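Local coordinates for putative type VI secretion protein (Escherichia coli, PDB 6SKI), which probably acts as a phospholipase toxin of the type VI secretion system, an alpha/beta-hydrolase-type effector loaded onto the VgrG spike by binding its TTR domain, at residues 111-115 with 175-179; 124-128 with 167-172; 32-36 with 115-121; 188-194 with 236-242. All blocks are in the same frame, centred on the assembly; numbering follows the deposited sequence.

Contact 1: 111-115 with 175-179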
# COMPACT_ATOMS: atom_id res chain seq x y z
N PRO A 111 5.85 9.12 17.55
CA PRO A 111 5.26 8.17 18.50
C PRO A 111 5.26 8.70 19.92
O PRO A 111 6.22 9.34 20.36
CB PRO A 111 6.17 6.95 18.35
CG PRO A 111 7.51 7.56 18.13
CD PRO A 111 7.29 8.87 17.38
N ASP A 112 4.18 8.44 20.66
CA ASP A 112 4.12 8.74 22.08
C ASP A 112 4.20 7.43 22.85
O ASP A 112 3.46 6.49 22.55
CB ASP A 112 2.84 9.50 22.43
CG ASP A 112 2.96 10.98 22.17
OD1 ASP A 112 3.72 11.65 22.90
OD2 ASP A 112 2.31 11.48 21.23
N GLN A 113 5.10 7.37 23.83
CA GLN A 113 5.27 6.16 24.63
C GLN A 113 4.83 6.40 26.08
O GLN A 113 3.93 5.72 26.55
CB GLN A 113 6.72 5.69 24.56
CG GLN A 113 7.03 4.86 23.33
CD GLN A 113 8.42 4.27 23.37
OE1 GLN A 113 9.31 4.79 24.04
NE2 GLN A 113 8.62 3.18 22.64
N VAL A 114 5.43 7.37 26.77
CA VAL A 114 5.03 7.73 28.12
C VAL A 114 4.51 9.16 28.08
O VAL A 114 5.21 10.07 27.62
CB VAL A 114 6.19 7.60 29.11
CG1 VAL A 114 5.86 8.30 30.42
CG2 VAL A 114 6.51 6.14 29.37
N LEU A 115 3.29 9.36 28.55
CA LEU A 115 2.70 10.69 28.47
C LEU A 115 3.24 11.58 29.58
O LEU A 115 3.68 11.11 30.64
CB LEU A 115 1.18 10.62 28.55
CG LEU A 115 0.51 9.63 27.60
CD1 LEU A 115 -1.00 9.76 27.68
CD2 LEU A 115 1.00 9.84 26.19
N PHE A 175 1.20 0.71 24.05
CA PHE A 175 1.05 2.06 24.58
C PHE A 175 0.64 2.04 26.04
O PHE A 175 1.20 2.78 26.85
CB PHE A 175 0.03 2.85 23.77
CG PHE A 175 -0.31 4.18 24.36
CD1 PHE A 175 0.68 5.11 24.61
CD2 PHE A 175 -1.61 4.49 24.71
CE1 PHE A 175 0.37 6.33 25.17
CE2 PHE A 175 -1.92 5.71 25.27
CZ PHE A 175 -0.93 6.63 25.50
N MET A 176 -0.34 1.21 26.39
CA MET A 176 -0.79 1.16 27.77
C MET A 176 0.11 0.30 28.64
O MET A 176 -0.10 0.22 29.86
CB MET A 176 -2.23 0.65 27.84
CG MET A 176 -3.23 1.71 27.43
SD MET A 176 -3.19 3.14 28.51
CE MET A 176 -4.74 2.95 29.38
N GLY A 177 1.12 -0.35 28.06
CA GLY A 177 2.15 -1.00 28.83
C GLY A 177 3.28 -0.04 29.14
O GLY A 177 4.01 -0.22 30.11
N PHE A 178 3.43 1.00 28.31
CA PHE A 178 4.32 2.10 28.66
C PHE A 178 3.70 3.05 29.67
O PHE A 178 4.42 3.86 30.26
CB PHE A 178 4.72 2.90 27.42
CG PHE A 178 5.87 2.32 26.66
CD1 PHE A 178 7.16 2.67 26.99
CD2 PHE A 178 5.66 1.43 25.62
CE1 PHE A 178 8.23 2.14 26.30
CE2 PHE A 178 6.72 0.90 24.93
CZ PHE A 178 8.01 1.26 25.27
N ASN A 179 2.39 2.96 29.90
CA ASN A 179 1.68 3.83 30.83
C ASN A 179 0.91 2.94 31.81
O ASN A 179 -0.27 2.63 31.61
CB ASN A 179 0.75 4.78 30.08
CG ASN A 179 1.46 6.01 29.57
OD1 ASN A 179 1.88 6.86 30.34
ND2 ASN A 179 1.61 6.10 28.26
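The C-terminal end of helix 156-178 meets the loop running into strand 121-128, with Phe178 and Asn179 facing Gln113, Val114 and Leu115. Gln113 lies over one face of the Phe178 ring. Its CG sits 4.0 Å from the Phe178 ring centroid, almost on the ring normal, in a CH-pi contact. With chi1 at -83° and the chain extended beyond CG, the amide carries on over the same face, stacked with its plane 22° from that of the ring and offset toward the rim. Val114 reaches the same ring at its edge, where CG2 also packs 4.2 Å from Phe178 CB. Asn179 turns its amide to the loop backbone: OD1 accepts a weak but straight hydrogen bond from Leu115 N (3.4 Å, 167°). Deeper in, Leu115 CD2 comes to the edge of the Phe175 ring, 3.7 Å from CE1, the two side chains crossing at about a right angle. The amide-ring stack is thus at the surface and the leucine pair buried. Phe175 goes on to Ile124 of strand 121-128 and Leu37 of strand 22-43, Asp112 binds Gln123 and Gln119, and Leu115 and Asn179 both rest on Phe184 of strand 184-195.

Contact 2: 124-128 with 167-172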
# COMPACT_ATOMS: atom_id res chain seq x y z
N ILE A 124 0.23 7.04 18.55
CA ILE A 124 0.87 5.75 18.42
C ILE A 124 0.70 5.32 16.97
O ILE A 124 -0.20 5.80 16.26
CB ILE A 124 0.29 4.69 19.38
CG1 ILE A 124 -1.15 4.35 19.00
CG2 ILE A 124 0.35 5.19 20.81
CD1 ILE A 124 -1.77 3.31 19.88
N LYS A 125 1.57 4.43 16.51
CA LYS A 125 1.63 4.13 15.10
C LYS A 125 1.67 2.63 14.87
O LYS A 125 2.10 1.86 15.74
CB LYS A 125 2.82 4.81 14.42
CG LYS A 125 4.18 4.50 14.99
CD LYS A 125 5.17 5.54 14.53
CE LYS A 125 6.59 5.13 14.79
NZ LYS A 125 7.49 6.32 14.74
N THR A 126 1.22 2.23 13.69
CA THR A 126 1.07 0.84 13.32
C THR A 126 1.47 0.67 11.86
O THR A 126 1.16 1.53 11.03
CB THR A 126 -0.38 0.38 13.51
OG1 THR A 126 -0.85 0.78 14.80
CG2 THR A 126 -0.46 -1.10 13.40
N TYR A 127 2.14 -0.43 11.56
CA TYR A 127 2.62 -0.70 10.21
C TYR A 127 2.05 -2.02 9.73
O TYR A 127 2.26 -3.06 10.37
CB TYR A 127 4.15 -0.72 10.16
CG TYR A 127 4.69 -0.97 8.77
CD1 TYR A 127 4.85 0.06 7.87
CD2 TYR A 127 5.06 -2.25 8.38
CE1 TYR A 127 5.35 -0.16 6.61
CE2 TYR A 127 5.56 -2.48 7.12
CZ TYR A 127 5.70 -1.44 6.24
OH TYR A 127 6.20 -1.68 4.98
N ILE A 128 1.33 -1.99 8.61
CA ILE A 128 0.82 -3.18 7.96
C ILE A 128 1.53 -3.32 6.62
O ILE A 128 1.65 -2.35 5.87
CB ILE A 128 -0.71 -3.11 7.78
CG1 ILE A 128 -1.40 -2.91 9.13
CG2 ILE A 128 -1.23 -4.37 7.13
CD1 ILE A 128 -1.80 -1.48 9.40
N ARG A 167 -3.18 -5.50 14.65
CA ARG A 167 -2.03 -4.65 14.92
C ARG A 167 -2.42 -3.43 15.75
O ARG A 167 -1.60 -2.93 16.54
CB ARG A 167 -1.37 -4.25 13.61
CG ARG A 167 -0.61 -5.36 12.92
CD ARG A 167 0.86 -5.30 13.27
NE ARG A 167 1.53 -6.57 13.00
CZ ARG A 167 2.24 -6.81 11.90
NH1 ARG A 167 2.37 -5.88 10.97
NH2 ARG A 167 2.82 -7.99 11.73
N ILE A 168 -3.65 -2.95 15.60
CA ILE A 168 -4.16 -1.89 16.47
C ILE A 168 -4.24 -2.38 17.91
O ILE A 168 -3.87 -1.66 18.85
CB ILE A 168 -5.54 -1.42 15.98
CG1 ILE A 168 -5.40 -0.48 14.79
CG2 ILE A 168 -6.31 -0.74 17.10
CD1 ILE A 168 -6.67 -0.37 13.98
N THR A 169 -4.71 -3.62 18.10
CA THR A 169 -4.73 -4.20 19.43
C THR A 169 -3.32 -4.26 20.01
O THR A 169 -3.09 -3.88 21.17
CB THR A 169 -5.35 -5.59 19.39
OG1 THR A 169 -6.77 -5.48 19.31
CG2 THR A 169 -5.00 -6.38 20.64
N GLN A 170 -2.36 -4.71 19.21
CA GLN A 170 -0.98 -4.81 19.69
C GLN A 170 -0.41 -3.44 20.05
O GLN A 170 0.26 -3.29 21.08
CB GLN A 170 -0.11 -5.50 18.64
CG GLN A 170 1.37 -5.46 18.95
CD GLN A 170 2.22 -5.80 17.75
OE1 GLN A 170 1.80 -6.56 16.87
NE2 GLN A 170 3.42 -5.24 17.70
N ALA A 171 -0.66 -2.43 19.21
CA ALA A 171 -0.13 -1.10 19.47
C ALA A 171 -0.75 -0.48 20.71
O ALA A 171 -0.07 0.20 21.48
CB ALA A 171 -0.34 -0.20 18.25
N LEU A 172 -2.05 -0.70 20.91
CA LEU A 172 -2.70 -0.20 22.12
C LEU A 172 -2.16 -0.89 23.36
O LEU A 172 -1.96 -0.25 24.40
CB LEU A 172 -4.21 -0.39 22.01
CG LEU A 172 -4.97 0.75 21.34
CD1 LEU A 172 -6.45 0.47 21.35
CD2 LEU A 172 -4.67 2.04 22.04
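Strand 124-128 and helix 167-172 run roughly antiparallel, their directions 146° apart and their axes 8.3 Å apart at the closest, with Thr126 set against Arg167 at a CA-CA distance of 6.5 Å. The helix belongs to a beta-alpha-beta crossover: it connects strand 121-128 to the parallel strand 184-195, passing over strand 22-43, which lies between them in the sheet. Thr126 points at the helix and straddles one turn of it. Its CG2, anti to the backbone N, packs on Arg167 CB, while OG1 comes 3.6 Å from Ala171 CB. The small alanine side chain is consistent with the close approach of the axes here. Toward the start of the strand segment, the Ile124 side chain is extended and brings CD1 to 3.8 Å from Leu172 CD2, crossing that side chain at about a right angle, and to 4.1 Å from Ala171 CB. At the other end Arg167 bends sharply at chi2 (-95°), which carries its guanidinium across to the strand at Tyr127. NH1 then donates to Tyr127 O at 2.9 Å; the bond is bent at the hydrogen (135°), though the donor lies in the carbonyl plane and the oxygen near the guanidinium plane. Glu163, one helical turn earlier, is a long, weak ion-pair partner of the same NH1. The chemistry changes along the interface: aliphatic groups and the threonine make up the buried part, and the partly exposed arginine hydrogen-bonds a strand carbonyl at the margin, its charge probably eased a little by Glu163. That bond probably helps to fix how this part of the helix lies over the strand.

Contact 3: 32-36 with 115-121; sequences ARGVT and LKKDQTS
Arg33 and Thr120 cross obliquely, the Arg33 chain passing Thr120 CG2 at CG (4.2 Å) on its way into the turn formed by 116-119. Extended at first and then bent at chi3 (-63°), Arg33 lays its guanidinium among the backbone carbonyls of this turn. NH1 donates to Gln119 O at 2.8 Å, a bond bent to 135° at the hydrogen with the oxygen tilted from the guanidinium plane, whereas Lys117 O stands over one face of the group. Gln119, extended, carries its amide away from Arg33: NE2 gives hydrogen bonds to Ser121 O (2.8 Å) and to Asp112 OD1, and OE1 takes a weak one from Lys116 N. Val35 CG1 lies 3.5 Å from Gln119 O and, in a different direction, packs on Leu115 CD1. Strand pairing then takes over. Thr36 N donates to Thr120 O (2.8 Å, 163°) and Thr36 also bonds the backbone of Ala122, making the parallel bridge Thr36-Ser121; CA-H contacts from Val35 to Thr120 O and from Ser121 to Thr36 O supplement it. Here strand 121-128 joins one edge of strand 22-43; along the other edge Arg33 and Val35 pair with Cys185 of strand 184-195, whose Phe184 packs against Arg33, Val35 and Leu115.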
# COMPACT_ATOMS: atom_id res chain seq x y z
N ALA A 32 -9.19 13.02 36.26
CA ALA A 32 -8.52 12.26 35.22
C ALA A 32 -8.49 13.07 33.94
O ALA A 32 -9.51 13.60 33.50
CB ALA A 32 -9.23 10.92 34.98
N ARG A 33 -7.30 13.18 33.35
CA ARG A 33 -7.15 13.82 32.05
C ARG A 33 -8.00 13.10 31.01
O ARG A 33 -8.29 11.92 31.14
CB ARG A 33 -5.70 13.78 31.59
CG ARG A 33 -4.85 14.97 31.93
CD ARG A 33 -3.44 14.69 31.46
NE ARG A 33 -2.87 13.54 32.16
CZ ARG A 33 -1.79 12.88 31.77
NH1 ARG A 33 -1.15 13.23 30.67
NH2 ARG A 33 -1.35 11.85 32.48
N GLY A 34 -8.40 13.83 29.98
CA GLY A 34 -8.93 13.23 28.77
C GLY A 34 -7.93 13.42 27.64
O GLY A 34 -7.72 14.54 27.17
N VAL A 35 -7.32 12.32 27.22
CA VAL A 35 -6.27 12.36 26.20
C VAL A 35 -6.84 11.88 24.87
O VAL A 35 -7.54 10.86 24.81
CB VAL A 35 -5.04 11.54 26.63
CG1 VAL A 35 -4.67 11.87 28.06
CG2 VAL A 35 -5.26 10.05 26.48
N THR A 36 -6.62 12.68 23.83
CA THR A 36 -6.97 12.26 22.47
C THR A 36 -5.85 11.38 21.93
O THR A 36 -4.76 11.86 21.64
CB THR A 36 -7.18 13.48 21.58
OG1 THR A 36 -7.86 14.50 22.32
CG2 THR A 36 -8.00 13.11 20.36
N LEU A 115 3.29 9.36 28.55
CA LEU A 115 2.70 10.69 28.47
C LEU A 115 3.24 11.58 29.58
O LEU A 115 3.68 11.11 30.64
CB LEU A 115 1.18 10.62 28.55
CG LEU A 115 0.51 9.63 27.60
CD1 LEU A 115 -1.00 9.76 27.68
CD2 LEU A 115 1.00 9.84 26.19
N LYS A 116 3.21 12.88 29.33
CA LYS A 116 3.65 13.85 30.32
C LYS A 116 2.53 14.11 31.31
O LYS A 116 1.39 13.66 31.15
CB LYS A 116 4.09 15.14 29.64
CG LYS A 116 4.86 14.91 28.35
CD LYS A 116 6.00 15.89 28.19
CE LYS A 116 7.18 15.24 27.49
NZ LYS A 116 7.51 13.91 28.07
N LYS A 117 2.86 14.86 32.37
CA LYS A 117 1.87 15.18 33.39
C LYS A 117 0.71 16.00 32.84
O LYS A 117 -0.36 16.02 33.45
CB LYS A 117 2.55 15.95 34.53
CG LYS A 117 3.19 15.07 35.59
CD LYS A 117 4.04 15.86 36.58
CE LYS A 117 3.47 17.22 36.98
NZ LYS A 117 1.99 17.24 37.23
N ASP A 118 0.90 16.66 31.70
CA ASP A 118 -0.10 17.57 31.16
C ASP A 118 -0.53 17.19 29.75
O ASP A 118 -1.34 17.90 29.15
CB ASP A 118 0.46 19.00 31.15
CG ASP A 118 -0.12 19.85 32.26
OD1 ASP A 118 0.00 21.09 32.18
OD2 ASP A 118 -0.69 19.28 33.21
N GLN A 119 -0.03 16.08 29.21
CA GLN A 119 -0.26 15.75 27.81
C GLN A 119 -1.69 15.25 27.61
O GLN A 119 -2.09 14.25 28.21
CB GLN A 119 0.75 14.70 27.36
CG GLN A 119 0.73 14.45 25.87
CD GLN A 119 1.86 13.56 25.42
OE1 GLN A 119 2.89 13.48 26.07
NE2 GLN A 119 1.67 12.89 24.29
N THR A 120 -2.44 15.95 26.77
CA THR A 120 -3.83 15.61 26.47
C THR A 120 -4.01 15.12 25.04
O THR A 120 -5.15 14.95 24.60
CB THR A 120 -4.74 16.80 26.74
OG1 THR A 120 -4.06 18.01 26.40
CG2 THR A 120 -5.15 16.84 28.20
N SER A 121 -2.93 14.90 24.31
CA SER A 121 -3.00 14.31 22.98
C SER A 121 -1.77 13.45 22.77
O SER A 121 -0.65 13.89 23.04
CB SER A 121 -3.09 15.37 21.88
OG SER A 121 -3.88 16.47 22.29

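Contact 4: 188-194 with 236-242; sequences KIQFDVF and GEVRFLG
Phe191 and Val193 interleave with Val238 and Leu241 on one face of two parallel neighbours in the central sheet of this alpha/beta-hydrolase-type domain. Val238 fits between the first two, its CG2 4.1 Å from Phe191 CB and its CG1 4.0 Å from Val193 CG2; Leu241 CD1 then packs beside Val193 CB (3.6 Å), the two side chains pointing the same way. Helix 198-211 covers this face. Two glycines make the hollows: the Phe191 ring lies beside Gly236 CA, and the Phe194 ring beside Gly242 CA. On the opposite face Phe194 puts CE2 at the edge of the Phe240 ring, the ring planes 51° apart, and Phe240 fits among alanines and Met424 of helix 416-431. The register slips by one residue at a beta bulge, Arg239, between the backbone bonds Arg239 N to Phe191 O and Val193 N to Phe240 O. The bulge aims Arg239 at the neighbouring strand. Bent at chi3, its chain brings the guanidinium edge-on to the Asp192 carboxylate in a salt bridge, nearly coplanar; Tyr109 OH is a further partner of Asp192 OD2. Arg239 NE meets the syn lone pair of Asp192 OD1 at 3.1 Å, in a nearly straight hydrogen bond (163°).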
# COMPACT_ATOMS: atom_id res chain seq x y z
N LYS A 188 -10.78 10.05 23.31
CA LYS A 188 -11.08 9.92 21.90
C LYS A 188 -10.04 9.01 21.28
O LYS A 188 -8.86 9.07 21.64
CB LYS A 188 -11.08 11.28 21.20
CG LYS A 188 -11.85 11.31 19.90
CD LYS A 188 -11.83 12.70 19.31
CE LYS A 188 -12.27 12.69 17.86
NZ LYS A 188 -12.70 14.04 17.41
N ILE A 189 -10.47 8.16 20.36
CA ILE A 189 -9.58 7.33 19.56
C ILE A 189 -9.67 7.84 18.13
O ILE A 189 -10.71 7.73 17.48
CB ILE A 189 -9.95 5.85 19.64
CG1 ILE A 189 -9.68 5.30 21.04
CG2 ILE A 189 -9.18 5.06 18.59
CD1 ILE A 189 -8.26 4.89 21.28
N GLN A 190 -8.58 8.43 17.65
CA GLN A 190 -8.48 8.91 16.28
C GLN A 190 -7.60 7.97 15.47
O GLN A 190 -6.82 7.18 16.01
CB GLN A 190 -7.93 10.33 16.24
CG GLN A 190 -8.97 11.41 16.29
CD GLN A 190 -8.35 12.78 16.48
OE1 GLN A 190 -7.19 12.89 16.86
NE2 GLN A 190 -9.13 13.82 16.22
N PHE A 191 -7.72 8.07 14.15
CA PHE A 191 -6.92 7.28 13.23
C PHE A 191 -6.32 8.19 12.16
O PHE A 191 -7.03 9.03 11.60
CB PHE A 191 -7.75 6.18 12.56
CG PHE A 191 -8.15 5.08 13.49
CD1 PHE A 191 -7.21 4.19 13.97
CD2 PHE A 191 -9.47 4.92 13.86
CE1 PHE A 191 -7.58 3.17 14.82
CE2 PHE A 191 -9.84 3.90 14.71
CZ PHE A 191 -8.89 3.03 15.19
N ASP A 192 -5.03 8.01 11.89
CA ASP A 192 -4.38 8.59 10.72
C ASP A 192 -4.00 7.43 9.82
O ASP A 192 -3.03 6.72 10.08
CB ASP A 192 -3.15 9.41 11.10
CG ASP A 192 -3.50 10.65 11.87
OD1 ASP A 192 -4.44 11.35 11.46
OD2 ASP A 192 -2.82 10.94 12.88
N VAL A 193 -4.76 7.23 8.75
CA VAL A 193 -4.60 6.08 7.88
C VAL A 193 -3.80 6.50 6.66
O VAL A 193 -4.15 7.47 5.98
CB VAL A 193 -5.96 5.50 7.48
CG1 VAL A 193 -5.80 4.06 7.03
CG2 VAL A 193 -6.93 5.58 8.64
N PHE A 194 -2.71 5.78 6.40
CA PHE A 194 -1.82 6.05 5.28
C PHE A 194 -1.67 4.77 4.48
O PHE A 194 -1.52 3.69 5.06
CB PHE A 194 -0.46 6.54 5.75
CG PHE A 194 -0.50 7.87 6.44
CD1 PHE A 194 -0.72 7.95 7.80
CD2 PHE A 194 -0.29 9.03 5.73
CE1 PHE A 194 -0.75 9.16 8.43
CE2 PHE A 194 -0.32 10.25 6.36
CZ PHE A 194 -0.55 10.31 7.71
N GLY A 236 -13.91 4.54 16.92
CA GLY A 236 -12.95 5.58 16.63
C GLY A 236 -13.43 6.53 15.55
O GLY A 236 -14.56 6.47 15.06
N GLU A 237 -12.52 7.42 15.18
CA GLU A 237 -12.74 8.39 14.12
C GLU A 237 -11.45 8.53 13.33
O GLU A 237 -10.36 8.31 13.86
CB GLU A 237 -13.18 9.74 14.71
CG GLU A 237 -13.30 10.88 13.72
CD GLU A 237 -14.05 12.06 14.28
OE1 GLU A 237 -14.49 11.98 15.45
OE2 GLU A 237 -14.21 13.07 13.57
N VAL A 238 -11.57 8.87 12.05
CA VAL A 238 -10.41 9.05 11.18
C VAL A 238 -10.14 10.54 11.06
O VAL A 238 -11.02 11.31 10.66
CB VAL A 238 -10.61 8.41 9.81
CG1 VAL A 238 -9.41 8.66 8.93
CG2 VAL A 238 -10.84 6.92 9.95
N ARG A 239 -8.92 10.96 11.40
CA ARG A 239 -8.54 12.36 11.29
C ARG A 239 -8.01 12.68 9.90
O ARG A 239 -8.52 13.58 9.22
CB ARG A 239 -7.50 12.71 12.35
CG ARG A 239 -7.24 14.20 12.47
CD ARG A 239 -6.20 14.50 13.54
NE ARG A 239 -5.06 13.61 13.47
CZ ARG A 239 -4.02 13.68 14.29
NH1 ARG A 239 -3.98 14.61 15.23
NH2 ARG A 239 -3.01 12.84 14.16
N PHE A 240 -6.98 11.96 9.45
CA PHE A 240 -6.37 12.20 8.16
C PHE A 240 -6.27 10.90 7.39
O PHE A 240 -5.82 9.88 7.93
CB PHE A 240 -4.98 12.82 8.30
CG PHE A 240 -4.30 13.09 6.99
CD1 PHE A 240 -4.76 14.09 6.15
CD2 PHE A 240 -3.21 12.34 6.59
CE1 PHE A 240 -4.14 14.34 4.95
CE2 PHE A 240 -2.59 12.59 5.39
CZ PHE A 240 -3.06 13.58 4.57
N LEU A 241 -6.68 10.93 6.12
CA LEU A 241 -6.53 9.81 5.20
C LEU A 241 -5.51 10.21 4.15
O LEU A 241 -5.76 11.10 3.33
CB LEU A 241 -7.87 9.45 4.56
CG LEU A 241 -7.95 8.14 3.78
CD1 LEU A 241 -7.57 6.98 4.65
CD2 LEU A 241 -9.35 7.96 3.22
N GLY A 242 -4.35 9.57 4.17
CA GLY A 242 -3.30 9.87 3.21
C GLY A 242 -3.07 8.75 2.23
O GLY A 242 -2.60 7.68 2.61

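In the fold
All four contacts tie parts of one sheet and its crossover helix together. Contacts 1 and 2 both use helix 156-178. Their centres are about 12 Å apart, and they join where Phe175 CG packs 3.8 Å from Ile124 CG2. Contacts 1 and 3 share Leu115, and Asp112 OD1 takes a probable hydrogen bond from Gln119 NE2. Contact 4 meets contact 3 through Thr36 against Gln190 and Lys188, and contact 2 through Ile168 CD1 on Phe191 CE1 (3.7 Å). Both strands of contact 4 lead toward a likely Ser-His-Asp triad: 188-194 runs into the turn bearing Ser197, 236-242 toward Asp245, with His310 probably completing it.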